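Local coordinates for protein thiosulfate sulfurtransferase TUM1 (Saccharomyces cerevisiae, PDB 3UTN) that accepts persulfide sulfur from NFS1 and passes it to UBA4 in the pathway for 2-thiolation of the wobble uridine of tRNAs, at residues 116-121 with 128-133; 93-98 with 135-140; 248-253 with 291-296; 122-127 with 241-246; 65-70 with 76-81. One frame throughout, in Å; residues are numbered along the deposited sequence. Where two conformers were deposited one is given.

Contact 1 of 5, residues 116-121 with 128-133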
# COMPACT_ATOMS: atom_id res chain seq x y z
N LEU A 116 10.55 -10.61 3.96
CA LEU A 116 10.51 -9.59 2.95
C LEU A 116 10.42 -8.27 3.64
O LEU A 116 9.58 -8.06 4.51
CB LEU A 116 9.34 -9.80 2.00
CG LEU A 116 9.41 -11.14 1.26
CD1 LEU A 116 8.18 -11.30 0.39
CD2 LEU A 116 10.67 -11.27 0.43
N VAL A 117 11.34 -7.40 3.30
CA VAL A 117 11.30 -6.09 3.88
C VAL A 117 11.07 -5.13 2.75
O VAL A 117 11.94 -4.85 1.95
CB VAL A 117 12.56 -5.76 4.68
CG1 VAL A 117 12.44 -4.35 5.22
CG2 VAL A 117 12.75 -6.77 5.81
N VAL A 118 9.85 -4.64 2.70
CA VAL A 118 9.43 -3.87 1.58
C VAL A 118 9.77 -2.43 1.83
O VAL A 118 9.63 -1.93 2.93
CB VAL A 118 7.93 -4.00 1.36
CG1 VAL A 118 7.54 -3.22 0.11
CG2 VAL A 118 7.57 -5.46 1.21
N TYR A 119 10.23 -1.78 0.79
CA TYR A 119 10.45 -0.37 0.87
C TYR A 119 10.19 0.17 -0.50
O TYR A 119 10.00 -0.57 -1.45
CB TYR A 119 11.87 -0.08 1.32
CG TYR A 119 12.95 -0.57 0.39
CD1 TYR A 119 13.35 -1.91 0.40
CD2 TYR A 119 13.56 0.30 -0.49
CE1 TYR A 119 14.35 -2.35 -0.45
CE2 TYR A 119 14.56 -0.12 -1.33
CZ TYR A 119 14.95 -1.44 -1.31
OH TYR A 119 15.94 -1.84 -2.15
N ASP A 120 10.17 1.48 -0.59
CA ASP A 120 10.15 2.11 -1.87
C ASP A 120 10.96 3.37 -1.75
O ASP A 120 11.31 3.78 -0.64
CB ASP A 120 8.71 2.37 -2.33
CG ASP A 120 7.95 3.29 -1.41
OD1 ASP A 120 8.56 4.14 -0.75
OD2 ASP A 120 6.71 3.17 -1.38
N ARG A 121 11.27 3.99 -2.88
CA ARG A 121 12.13 5.15 -2.86
C ARG A 121 11.37 6.42 -2.56
O ARG A 121 11.97 7.44 -2.28
CB ARG A 121 12.86 5.28 -4.19
CG ARG A 121 13.76 4.10 -4.41
CD ARG A 121 14.43 4.14 -5.76
NE ARG A 121 15.24 2.95 -5.92
CZ ARG A 121 16.42 2.76 -5.34
NH1 ARG A 121 16.95 3.71 -4.58
NH2 ARG A 121 17.07 1.63 -5.53
N PRO A 128 3.82 0.16 0.94
CA PRO A 128 2.77 -0.44 1.76
C PRO A 128 1.91 -1.36 0.92
O PRO A 128 1.62 -2.47 1.35
CB PRO A 128 1.96 0.78 2.23
CG PRO A 128 2.92 1.91 2.15
CD PRO A 128 3.70 1.62 0.91
N ARG A 129 1.53 -0.90 -0.27
CA ARG A 129 0.78 -1.71 -1.20
C ARG A 129 1.49 -3.04 -1.39
O ARG A 129 0.87 -4.10 -1.35
CB ARG A 129 0.68 -1.01 -2.54
CG ARG A 129 0.13 -1.89 -3.64
CD ARG A 129 -1.37 -1.99 -3.48
NE ARG A 129 -1.94 -2.98 -4.37
CZ ARG A 129 -3.23 -3.08 -4.64
NH1 ARG A 129 -4.08 -2.22 -4.11
NH2 ARG A 129 -3.67 -4.02 -5.46
N CYS A 130 2.79 -2.96 -1.61
CA CYS A 130 3.59 -4.14 -1.83
C CYS A 130 3.67 -5.02 -0.60
O CYS A 130 3.43 -6.22 -0.68
CB CYS A 130 4.98 -3.74 -2.27
SG CYS A 130 6.06 -5.17 -2.27
N ALA A 131 4.03 -4.43 0.54
CA ALA A 131 4.12 -5.18 1.79
C ALA A 131 2.78 -5.85 2.03
O ALA A 131 2.70 -7.04 2.36
CB ALA A 131 4.45 -4.26 2.95
N TRP A 132 1.73 -5.09 1.81
CA TRP A 132 0.40 -5.57 2.00
C TRP A 132 0.08 -6.68 1.04
O TRP A 132 -0.45 -7.69 1.45
CB TRP A 132 -0.54 -4.42 1.85
CG TRP A 132 -1.97 -4.78 1.80
CD1 TRP A 132 -2.81 -5.12 2.85
CD2 TRP A 132 -2.81 -4.82 0.61
NE1 TRP A 132 -4.07 -5.36 2.41
CE2 TRP A 132 -4.14 -5.20 1.07
CE3 TRP A 132 -2.59 -4.60 -0.73
CZ2 TRP A 132 -5.19 -5.34 0.20
CZ3 TRP A 132 -3.66 -4.74 -1.60
CH2 TRP A 132 -4.93 -5.11 -1.15
N THR A 133 0.44 -6.50 -0.22
CA THR A 133 0.25 -7.54 -1.23
C THR A 133 0.95 -8.83 -0.82
O THR A 133 0.36 -9.91 -0.86
CB THR A 133 0.77 -7.08 -2.60
OG1 THR A 133 0.05 -5.91 -2.98
CG2 THR A 133 0.57 -8.18 -3.65
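Val118 on strand 115-119 meets Cys130 and Ala131 on helix 127-136 in a buried, apolar strand-against-helix contact of the N-terminal rhodanese domain. The two methyls of Val118 divide the work. CG1, anti to the backbone N (chi1 -177°), reaches Cys130 SG at 3.4 Å, while CG2 rests on the helix backbone, 3.5 Å from Ala131 CA. The small methyl of Ala131, whose CB is 3.8 Å from Val118 CG2, probably allows strand and helix to come close, with Val118 CA and Ala131 CA 5.5 Å apart. Strand 115-119, helix 127-136 and strand 141-145 form a beta-alpha-beta unit, and the strand-to-helix loop matches in topology the one that carries the persulfide cysteine Cys282 in the C-terminal domain. Asp120 begins this loop and crosses Pro128 at about a right angle, its OD2 4.1 Å from Pro128 CD. Its carboxylate gathers backbone N-H groups: OD2 takes those of Phe125, Ser126 and Ser127, and OD1 that of Gly123, a setting that would probably stabilise the negative charge. Within the helix, Thr133 OG1 donates to Arg129 O at 2.6 Å, from the face of that carbonyl opposite to Thr133 N.

Contact 2 of 5, residues 93-98 with 135-140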
# COMPACT_ATOMS: atom_id res chain seq x y z
N HIS A 93 -3.73 -1.10 -10.75
CA HIS A 93 -3.17 -1.62 -9.51
C HIS A 93 -4.07 -2.56 -8.79
O HIS A 93 -4.19 -2.51 -7.57
CB HIS A 93 -2.78 -0.48 -8.60
CG HIS A 93 -1.83 0.49 -9.23
ND1 HIS A 93 -0.64 0.10 -9.73
CD2 HIS A 93 -1.93 1.85 -9.46
CE1 HIS A 93 -0.01 1.16 -10.24
NE2 HIS A 93 -0.80 2.24 -10.08
N MET A 94 -4.73 -3.41 -9.56
CA MET A 94 -5.61 -4.39 -8.97
C MET A 94 -4.77 -5.52 -8.45
O MET A 94 -3.78 -5.91 -9.06
CB MET A 94 -6.63 -4.90 -9.98
CG MET A 94 -7.66 -3.84 -10.33
SD MET A 94 -8.33 -3.04 -8.86
CE MET A 94 -9.30 -4.39 -8.18
N PHE A 95 -5.16 -6.01 -7.29
CA PHE A 95 -4.41 -7.03 -6.61
C PHE A 95 -4.09 -8.17 -7.56
O PHE A 95 -4.95 -8.59 -8.33
CB PHE A 95 -5.21 -7.56 -5.44
CG PHE A 95 -4.36 -8.22 -4.42
CD1 PHE A 95 -3.65 -7.45 -3.51
CD2 PHE A 95 -4.24 -9.59 -4.38
CE1 PHE A 95 -2.84 -8.05 -2.57
CE2 PHE A 95 -3.43 -10.20 -3.45
CZ PHE A 95 -2.73 -9.43 -2.54
N PRO A 96 -2.84 -8.65 -7.53
CA PRO A 96 -2.50 -9.70 -8.47
C PRO A 96 -3.25 -10.98 -8.18
O PRO A 96 -3.68 -11.21 -7.04
CB PRO A 96 -1.00 -9.91 -8.24
CG PRO A 96 -0.75 -9.43 -6.86
CD PRO A 96 -1.68 -8.26 -6.70
N THR A 97 -3.42 -11.79 -9.21
CA THR A 97 -3.90 -13.14 -9.03
C THR A 97 -2.81 -13.91 -8.30
O THR A 97 -1.62 -13.55 -8.34
CB THR A 97 -4.16 -13.82 -10.38
OG1 THR A 97 -2.93 -13.92 -11.10
CG2 THR A 97 -5.16 -13.02 -11.21
N LYS A 98 -3.23 -14.97 -7.61
CA LYS A 98 -2.32 -15.89 -6.96
C LYS A 98 -1.17 -16.26 -7.89
O LYS A 98 -0.01 -16.23 -7.48
CB LYS A 98 -3.09 -17.14 -6.54
CG LYS A 98 -2.32 -18.08 -5.63
CD LYS A 98 -2.97 -19.46 -5.65
CE LYS A 98 -2.31 -20.39 -4.65
NZ LYS A 98 -0.84 -20.46 -4.87
N GLY A 135 1.87 -9.66 2.19
CA GLY A 135 1.13 -10.12 3.35
C GLY A 135 -0.19 -10.74 2.96
O GLY A 135 -0.52 -11.83 3.42
N VAL A 136 -0.95 -10.06 2.11
CA VAL A 136 -2.26 -10.57 1.70
C VAL A 136 -2.08 -11.92 1.02
O VAL A 136 -2.86 -12.83 1.24
CB VAL A 136 -3.01 -9.61 0.78
CG1 VAL A 136 -4.25 -10.27 0.19
CG2 VAL A 136 -3.42 -8.37 1.55
N MET A 137 -1.02 -12.03 0.24
CA MET A 137 -0.72 -13.26 -0.44
C MET A 137 -0.09 -14.28 0.48
O MET A 137 0.45 -15.29 0.04
CB MET A 137 0.18 -13.00 -1.64
CG MET A 137 -0.57 -12.39 -2.81
SD MET A 137 -2.10 -13.27 -3.17
CE MET A 137 -1.50 -14.88 -3.67
N GLY A 138 -0.16 -14.01 1.78
CA GLY A 138 0.17 -14.99 2.80
C GLY A 138 1.65 -15.17 3.00
O GLY A 138 2.08 -16.17 3.57
N HIS A 139 2.45 -14.23 2.53
CA HIS A 139 3.86 -14.36 2.79
C HIS A 139 4.08 -14.22 4.26
O HIS A 139 3.62 -13.25 4.85
CB HIS A 139 4.71 -13.38 2.01
CG HIS A 139 6.16 -13.72 2.07
ND1 HIS A 139 6.72 -14.59 1.23
CD2 HIS A 139 7.15 -13.33 2.95
CE1 HIS A 139 8.01 -14.73 1.52
NE2 HIS A 139 8.28 -13.96 2.58
N PRO A 140 4.74 -15.22 4.87
CA PRO A 140 4.79 -15.34 6.32
C PRO A 140 5.40 -14.11 6.98
O PRO A 140 4.85 -13.58 7.93
CB PRO A 140 5.68 -16.57 6.54
CG PRO A 140 5.46 -17.39 5.32
CD PRO A 140 5.36 -16.38 4.21
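Phe95 points the far end of its ring at Val136 and Met137, where helix 127-136 runs out. The ring and the Met137 side chain slide past each other in opposite directions. Met137 SD sits at the ring edge, 4.7 Å from the Phe95 centroid and 82° off the ring normal, a Met-aromatic contact whose closest approach is SD to Phe95 CE2 at 3.4 Å. Val136 comes obliquely to the para carbon, with CG1 3.2 Å from Phe95 CZ, a tight fit. One face of the ring carries Pro96 CD, and Trp132 packs edge-to-face with it. Bends at chi2 and chi3 (-65°) curl the Met137 chain so that its CE methyl lands 3.5 Å from Lys98 CA, at the start of helix 98-107, which Thr97 caps. Behind Met137 the helix ends in a Schellman motif: Gly138, with positive phi, is the C-prime residue, its N bonding to Gly135 O at 2.8 Å and His139 N to Leu134 O. The meeting surfaces are carbon and sulfur, so dispersion probably does most of the holding; the Lys98 ammonium turns to Asp102 and to the Ser176 carbonyl, leaving its aliphatic part to the methionine.

Contact 3 of 5, residues 248-253 with 291-296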
# COMPACT_ATOMS: atom_id res chain seq x y z
N LYS A 248 8.07 10.92 4.95
CA LYS A 248 7.03 9.99 4.49
C LYS A 248 7.02 8.70 5.30
O LYS A 248 6.46 7.70 4.88
CB LYS A 248 7.18 9.68 2.99
CG LYS A 248 7.22 10.91 2.10
CD LYS A 248 5.99 11.77 2.31
CE LYS A 248 6.03 13.02 1.46
NZ LYS A 248 4.94 13.95 1.87
N THR A 249 7.63 8.73 6.48
CA THR A 249 7.55 7.58 7.35
C THR A 249 6.17 7.55 7.93
O THR A 249 5.52 8.59 8.11
CB THR A 249 8.52 7.65 8.54
OG1 THR A 249 8.43 8.93 9.16
CG2 THR A 249 9.94 7.38 8.09
N TYR A 250 5.71 6.35 8.21
CA TYR A 250 4.61 6.20 9.11
C TYR A 250 5.12 6.63 10.45
O TYR A 250 6.23 6.26 10.83
CB TYR A 250 4.20 4.76 9.20
CG TYR A 250 3.44 4.31 8.00
CD1 TYR A 250 2.13 4.70 7.81
CD2 TYR A 250 4.04 3.48 7.07
CE1 TYR A 250 1.43 4.29 6.70
CE2 TYR A 250 3.35 3.04 5.96
CZ TYR A 250 2.05 3.46 5.78
OH TYR A 250 1.36 3.03 4.69
N PRO A 251 4.33 7.43 11.16
CA PRO A 251 4.66 7.73 12.54
C PRO A 251 4.77 6.43 13.30
O PRO A 251 4.23 5.41 12.87
CB PRO A 251 3.45 8.52 13.02
CG PRO A 251 2.93 9.16 11.79
CD PRO A 251 3.13 8.15 10.71
N GLU A 252 5.48 6.46 14.42
CA GLU A 252 5.63 5.28 15.24
C GLU A 252 4.27 4.82 15.72
O GLU A 252 3.37 5.63 15.94
CB GLU A 252 6.56 5.57 16.41
CG GLU A 252 7.99 5.79 15.98
CD GLU A 252 8.53 4.62 15.18
OE1 GLU A 252 8.74 4.78 13.95
OE2 GLU A 252 8.72 3.54 15.76
N ALA A 253 4.12 3.51 15.86
CA ALA A 253 2.94 2.93 16.47
C ALA A 253 2.73 3.60 17.82
O ALA A 253 3.68 4.05 18.46
CB ALA A 253 3.11 1.44 16.64
N ILE A 291 -2.77 4.40 3.78
CA ILE A 291 -3.59 4.78 4.92
C ILE A 291 -4.08 3.57 5.66
O ILE A 291 -4.16 3.59 6.87
CB ILE A 291 -4.75 5.72 4.56
CG1 ILE A 291 -5.76 5.07 3.61
CG2 ILE A 291 -4.19 7.00 3.99
CD1 ILE A 291 -7.07 5.82 3.55
N LYS A 292 -4.38 2.51 4.92
CA LYS A 292 -4.78 1.26 5.53
C LYS A 292 -3.71 0.84 6.53
O LYS A 292 -4.00 0.49 7.66
CB LYS A 292 -4.94 0.21 4.45
CG LYS A 292 -5.18 -1.19 4.97
CD LYS A 292 -5.35 -2.14 3.81
CE LYS A 292 -5.84 -3.47 4.31
NZ LYS A 292 -4.85 -4.08 5.23
N THR A 293 -2.46 0.92 6.09
CA THR A 293 -1.32 0.54 6.89
C THR A 293 -1.18 1.46 8.08
O THR A 293 -0.93 1.00 9.19
CB THR A 293 -0.05 0.55 6.04
OG1 THR A 293 -0.21 -0.41 4.99
CG2 THR A 293 1.16 0.19 6.86
N ALA A 294 -1.36 2.76 7.85
CA ALA A 294 -1.33 3.75 8.92
C ALA A 294 -2.41 3.45 9.95
O ALA A 294 -2.16 3.52 11.15
CB ALA A 294 -1.51 5.14 8.37
N LEU A 295 -3.60 3.11 9.47
CA LEU A 295 -4.72 2.78 10.34
C LEU A 295 -4.42 1.54 11.16
O LEU A 295 -4.59 1.53 12.38
CB LEU A 295 -5.99 2.58 9.53
CG LEU A 295 -6.42 3.82 8.74
CD1 LEU A 295 -7.68 3.54 7.97
CD2 LEU A 295 -6.60 5.02 9.66
N GLU A 296 -3.94 0.49 10.50
CA GLU A 296 -3.56 -0.72 11.20
C GLU A 296 -2.43 -0.45 12.16
O GLU A 296 -2.40 -1.00 13.26
CB GLU A 296 -3.18 -1.79 10.20
CG GLU A 296 -4.38 -2.28 9.43
CD GLU A 296 -4.02 -2.88 8.11
OE1 GLU A 296 -2.85 -2.78 7.68
OE2 GLU A 296 -4.92 -3.48 7.49
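The phenol ring of Tyr250 leans on Thr293 and Ala294 of helix 286-297, both on one side of its plane and neither squarely over the face nor at the edge. Ala294 approaches obliquely at CE1 and CD1: CE1 comes within 3.5 Å of Ala294 CB and 3.4 Å of Ala294 N. Thr293 meets CZ, CE2 and the hydroxyl, its side chain crossing that of Tyr250 at about a right angle; CG2 stands 3.6 Å from Tyr250 CZ, and CB 3.2 Å from Tyr250 OH. With chi1 at -61° the threonine methyl lies anti to its own N and is turned to the ring. The two hydroxyls do not pair, Thr293 OG1 and Tyr250 OH being 3.8 Å apart; each goes to a helix carbonyl, OG1 to Val289 O and OH to Ile290 O. The latter bond pins the far end of the ring on the helix surface. Pro128, from the N-terminal domain, touches both Tyr250 and Thr293, and Tyr250 O receives Asn146 ND2, so the tyrosine belongs to the interface between the two rhodanese domains. The helix it covers is the one following the loop of Cys282. Pro251 carries the loop onto helix 255-267, while on the sheet side of helix 286-297 Leu295 packs on strands 278-281 and 303-306.

Contact 4 of 5, residues 122-127 with 241-246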
# COMPACT_ATOMS: atom_id res chain seq x y z
N VAL A 122 10.05 6.34 -2.64
CA VAL A 122 9.23 7.52 -2.44
C VAL A 122 9.05 7.78 -0.96
O VAL A 122 9.24 8.90 -0.49
CB VAL A 122 7.88 7.39 -3.15
CG1 VAL A 122 7.00 8.60 -2.87
CG2 VAL A 122 8.10 7.24 -4.64
N GLY A 123 8.70 6.73 -0.24
CA GLY A 123 8.46 6.85 1.18
C GLY A 123 7.06 6.40 1.47
O GLY A 123 6.13 7.20 1.47
N ASN A 124 6.91 5.10 1.69
CA ASN A 124 5.61 4.53 2.03
C ASN A 124 4.56 4.93 1.04
O ASN A 124 3.46 5.37 1.39
CB ASN A 124 5.21 4.96 3.42
CG ASN A 124 6.07 4.30 4.45
OD1 ASN A 124 6.32 3.11 4.35
ND2 ASN A 124 6.52 5.06 5.43
N PHE A 125 4.92 4.78 -0.22
CA PHE A 125 4.07 5.16 -1.29
C PHE A 125 3.50 3.92 -1.93
O PHE A 125 2.31 3.69 -1.89
CB PHE A 125 4.85 5.99 -2.28
CG PHE A 125 4.02 6.54 -3.39
CD1 PHE A 125 4.20 6.09 -4.69
CD2 PHE A 125 3.06 7.51 -3.14
CE1 PHE A 125 3.43 6.60 -5.72
CE2 PHE A 125 2.29 8.03 -4.17
CZ PHE A 125 2.48 7.57 -5.46
N SER A 126 4.37 3.09 -2.50
CA SER A 126 3.94 1.85 -3.11
C SER A 126 4.36 0.68 -2.24
O SER A 126 3.84 -0.43 -2.38
CB SER A 126 4.60 1.71 -4.47
OG SER A 126 6.00 1.90 -4.36
N SER A 127 5.31 0.92 -1.36
CA SER A 127 5.80 -0.15 -0.51
C SER A 127 4.70 -0.70 0.38
O SER A 127 4.62 -1.91 0.53
CB SER A 127 7.01 0.30 0.30
OG SER A 127 6.71 1.42 1.09
N SER A 241 -1.43 12.63 4.83
CA SER A 241 -1.80 13.07 6.17
C SER A 241 -1.36 12.07 7.23
O SER A 241 -1.26 12.41 8.40
CB SER A 241 -3.31 13.29 6.27
OG SER A 241 -4.00 12.05 6.30
N LEU A 242 -1.10 10.84 6.81
CA LEU A 242 -0.76 9.79 7.76
C LEU A 242 0.72 9.46 7.73
O LEU A 242 1.19 8.58 8.44
CB LEU A 242 -1.63 8.56 7.50
CG LEU A 242 -3.12 8.81 7.70
CD1 LEU A 242 -3.90 7.53 7.54
CD2 LEU A 242 -3.39 9.40 9.08
N LEU A 243 1.46 10.19 6.90
CA LEU A 243 2.89 10.01 6.81
C LEU A 243 3.55 11.28 7.29
O LEU A 243 2.99 12.36 7.14
CB LEU A 243 3.30 9.73 5.37
CG LEU A 243 2.69 8.49 4.74
CD1 LEU A 243 3.17 8.35 3.31
CD2 LEU A 243 3.04 7.25 5.56
N ASP A 244 4.73 11.14 7.88
CA ASP A 244 5.50 12.33 8.20
C ASP A 244 5.69 13.12 6.90
O ASP A 244 6.06 12.55 5.88
CB ASP A 244 6.84 11.97 8.82
CG ASP A 244 7.74 13.18 8.97
OD1 ASP A 244 7.71 13.82 10.04
OD2 ASP A 244 8.45 13.51 8.00
N PRO A 245 5.41 14.44 6.95
CA PRO A 245 5.39 15.29 5.76
C PRO A 245 6.68 15.25 4.93
O PRO A 245 6.62 15.27 3.70
CB PRO A 245 5.18 16.69 6.33
CG PRO A 245 4.43 16.45 7.59
CD PRO A 245 5.00 15.18 8.15
N GLU A 246 7.83 15.20 5.60
CA GLU A 246 9.09 15.24 4.87
C GLU A 246 9.66 13.85 4.58
O GLU A 246 10.08 13.58 3.46
CB GLU A 246 10.12 16.17 5.54
CG GLU A 246 10.65 15.72 6.90
CD GLU A 246 9.79 16.15 8.08
OE1 GLU A 246 8.86 16.98 7.89
OE2 GLU A 246 10.05 15.66 9.20
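Leu243 of the C-terminal domain sets both its methyls on the Gly123-Asn124 turn of the N-terminal domain. CD1 lies against two successive carbonyls, 3.7 Å from Gly123 O and 3.6 Å from Asn124 O. CD2 faces the asparagine side chain, 3.8 Å from Asn124 CB and 4.1 Å from Asn124 ND2. The leucine's CG, anti to its carbonyl carbon (chi1 -60°), carries the fork across to the turn, and its other neighbours include Ile290 on helix 286-297. One shell out, Asn124 ND2 donates to Lys248 O and Asn146 OD1, thus reaching both domains and fixing the amide's rotation beside the leucine. The turn itself has an unusual backbone: Gly123 adopts phi and psi of 122° and 87°, angles at which a CB would collide with the preceding carbonyl O. The chain here is wrapped round the carboxylate of Asp120, which holds the turn in shape. On the leucine's side, the next residue, Asp244, binds the N-H of Thr247 through OD2. Across the domain boundary Leu243 contributes dispersion only, whereas Asn124 does two things at once: it packs on the leucine through CB and adds directional bonds through ND2, so that apolar contact and hydrogen bonding lie side by side at this point of the interface.

Contact 5 of 5, residues 65-70 with 76-81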
# COMPACT_ATOMS: atom_id res chain seq x y z
N VAL A 65 14.65 1.39 -13.30
CA VAL A 65 16.00 1.93 -13.42
C VAL A 65 16.50 2.34 -12.04
O VAL A 65 17.64 2.09 -11.69
CB VAL A 65 16.06 3.12 -14.39
CG1 VAL A 65 17.32 3.95 -14.19
CG2 VAL A 65 15.99 2.62 -15.82
N ASP A 66 15.61 2.95 -11.26
CA ASP A 66 15.98 3.36 -9.92
C ASP A 66 16.35 2.18 -9.06
O ASP A 66 17.29 2.24 -8.30
CB ASP A 66 14.87 4.17 -9.28
CG ASP A 66 14.83 5.57 -9.81
OD1 ASP A 66 15.62 5.85 -10.75
OD2 ASP A 66 14.04 6.38 -9.31
N PHE A 67 15.62 1.08 -9.22
CA PHE A 67 16.00 -0.09 -8.48
C PHE A 67 17.39 -0.55 -8.90
O PHE A 67 18.23 -0.87 -8.07
CB PHE A 67 15.04 -1.23 -8.71
CG PHE A 67 15.53 -2.50 -8.10
CD1 PHE A 67 15.38 -2.72 -6.74
CD2 PHE A 67 16.19 -3.44 -8.87
CE1 PHE A 67 15.84 -3.88 -6.16
CE2 PHE A 67 16.67 -4.60 -8.28
CZ PHE A 67 16.49 -4.82 -6.93
N LEU A 68 17.60 -0.58 -10.21
CA LEU A 68 18.78 -1.19 -10.78
C LEU A 68 20.00 -0.34 -10.57
O LEU A 68 21.10 -0.85 -10.43
CB LEU A 68 18.58 -1.41 -12.27
CG LEU A 68 17.48 -2.41 -12.60
CD1 LEU A 68 17.15 -2.29 -14.07
CD2 LEU A 68 17.90 -3.83 -12.27
N THR A 69 19.81 0.97 -10.52
CA THR A 69 20.93 1.87 -10.65
C THR A 69 21.06 2.80 -9.48
O THR A 69 22.06 3.47 -9.34
CB THR A 69 20.83 2.71 -11.94
OG1 THR A 69 19.71 3.59 -11.83
CG2 THR A 69 20.65 1.81 -13.13
N LYS A 70 20.03 2.86 -8.64
CA LYS A 70 20.10 3.68 -7.45
C LYS A 70 20.26 2.77 -6.25
O LYS A 70 19.83 1.61 -6.28
CB LYS A 70 18.88 4.58 -7.32
CG LYS A 70 18.90 5.73 -8.31
CD LYS A 70 17.69 6.62 -8.14
CE LYS A 70 17.74 7.81 -9.09
NZ LYS A 70 17.76 7.36 -10.51
N SER A 76 18.21 -6.63 -2.17
CA SER A 76 16.86 -6.25 -2.56
C SER A 76 16.42 -6.98 -3.80
O SER A 76 17.22 -7.25 -4.68
CB SER A 76 16.77 -4.76 -2.85
OG SER A 76 16.76 -4.01 -1.65
N ILE A 77 15.14 -7.29 -3.85
CA ILE A 77 14.54 -7.63 -5.09
C ILE A 77 13.72 -6.41 -5.41
O ILE A 77 13.42 -5.58 -4.53
CB ILE A 77 13.63 -8.86 -5.00
CG1 ILE A 77 12.51 -8.62 -3.99
CG2 ILE A 77 14.46 -10.09 -4.68
CD1 ILE A 77 11.47 -9.71 -3.95
N PHE A 78 13.37 -6.29 -6.67
CA PHE A 78 12.47 -5.26 -7.06
C PHE A 78 11.11 -5.90 -7.17
O PHE A 78 10.96 -6.93 -7.82
CB PHE A 78 12.89 -4.67 -8.38
CG PHE A 78 11.91 -3.70 -8.92
CD1 PHE A 78 11.74 -2.46 -8.31
CD2 PHE A 78 11.15 -4.02 -10.03
CE1 PHE A 78 10.83 -1.55 -8.80
CE2 PHE A 78 10.24 -3.11 -10.53
CZ PHE A 78 10.07 -1.88 -9.92
N PHE A 79 10.13 -5.30 -6.52
CA PHE A 79 8.77 -5.76 -6.62
C PHE A 79 8.08 -4.81 -7.56
O PHE A 79 7.85 -3.64 -7.24
CB PHE A 79 8.10 -5.72 -5.25
CG PHE A 79 6.71 -6.26 -5.24
CD1 PHE A 79 5.64 -5.49 -5.67
CD2 PHE A 79 6.46 -7.55 -4.76
CE1 PHE A 79 4.35 -5.98 -5.64
CE2 PHE A 79 5.17 -8.05 -4.73
CZ PHE A 79 4.11 -7.26 -5.17
N ASP A 80 7.75 -5.31 -8.73
CA ASP A 80 7.12 -4.50 -9.73
C ASP A 80 5.64 -4.39 -9.42
O ASP A 80 4.85 -5.28 -9.74
CB ASP A 80 7.34 -5.09 -11.11
CG ASP A 80 7.02 -4.11 -12.20
OD1 ASP A 80 6.12 -3.27 -11.99
OD2 ASP A 80 7.66 -4.17 -13.26
N ILE A 81 5.28 -3.28 -8.78
CA ILE A 81 3.90 -2.98 -8.43
C ILE A 81 2.98 -3.14 -9.63
O ILE A 81 1.87 -3.67 -9.51
CB ILE A 81 3.81 -1.54 -7.85
CG1 ILE A 81 4.38 -1.51 -6.43
CG2 ILE A 81 2.39 -1.00 -7.90
CD1 ILE A 81 3.64 -2.36 -5.41
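Phe67 of helix 63-69 packs on Ser76, Ile77 and Phe78 at the start of the following strand. Along the helix, first comes Val65, whose carbonyl O accepts from Thr69 N and also from Thr69 OG1, the latter at 2.6 Å. Asp66 follows; its carboxylate leads away from the strand, and OD2 bonds with Tyr55 OH. Phe67 then sends its ring across, CG anti to the backbone N (chi1 172°). The CB of Phe78 lies over one face, 3.4 Å from the ring centroid and 10° off the normal, a CH-pi contact. At the edge, Ser76 O is near the ring plane, 3.4 Å from Phe67 CZ. Ile77 O approaches Phe67 CE1 obliquely, also at 3.4 Å. The two phenyl rings meet obliquely, their planes at 47°. Helix 63-69 is the crossover of the beta-alpha-beta unit joining strand 47-51 to the sheet-edge strand 77-78, and Phe67 packs the helix against that strand. Arg72, in the connection between helix and strand, adds a cation-pi contact to the Phe67 ring and bonds to Phe67 O. Next, Leu68 places CD2 at the edge of its neighbour's ring. Beyond Thr69, the last helical residue, Lys70 is first to leave helical geometry and reaches back: NZ makes a salt bridge to Asp66 OD1 at 2.6 Å, from above the carboxylate plane.

How the contacts relate
From the N terminus, contact 5 closes first, a short loop returning helix 63-69 to edge strand 77-78. Contact 2 opens next, at 93-98, and closes at the C-terminal end of helix 127-136; within its span lies contact 1, which joins strand 115-119 to that same helix. Contacts 1 and 5 both reach the N-terminal sheet. Contact 4 starts between the two segments of contact 1 and ends in the C-terminal domain, so it crosses contacts 1 and 2 and ties the two rhodanese domains together. Contact 3 follows in series inside the C-terminal domain, its centre about 9 Å from that of contact 4; a probable hydrogen bond between Thr249 O and Asp244 N links the pair.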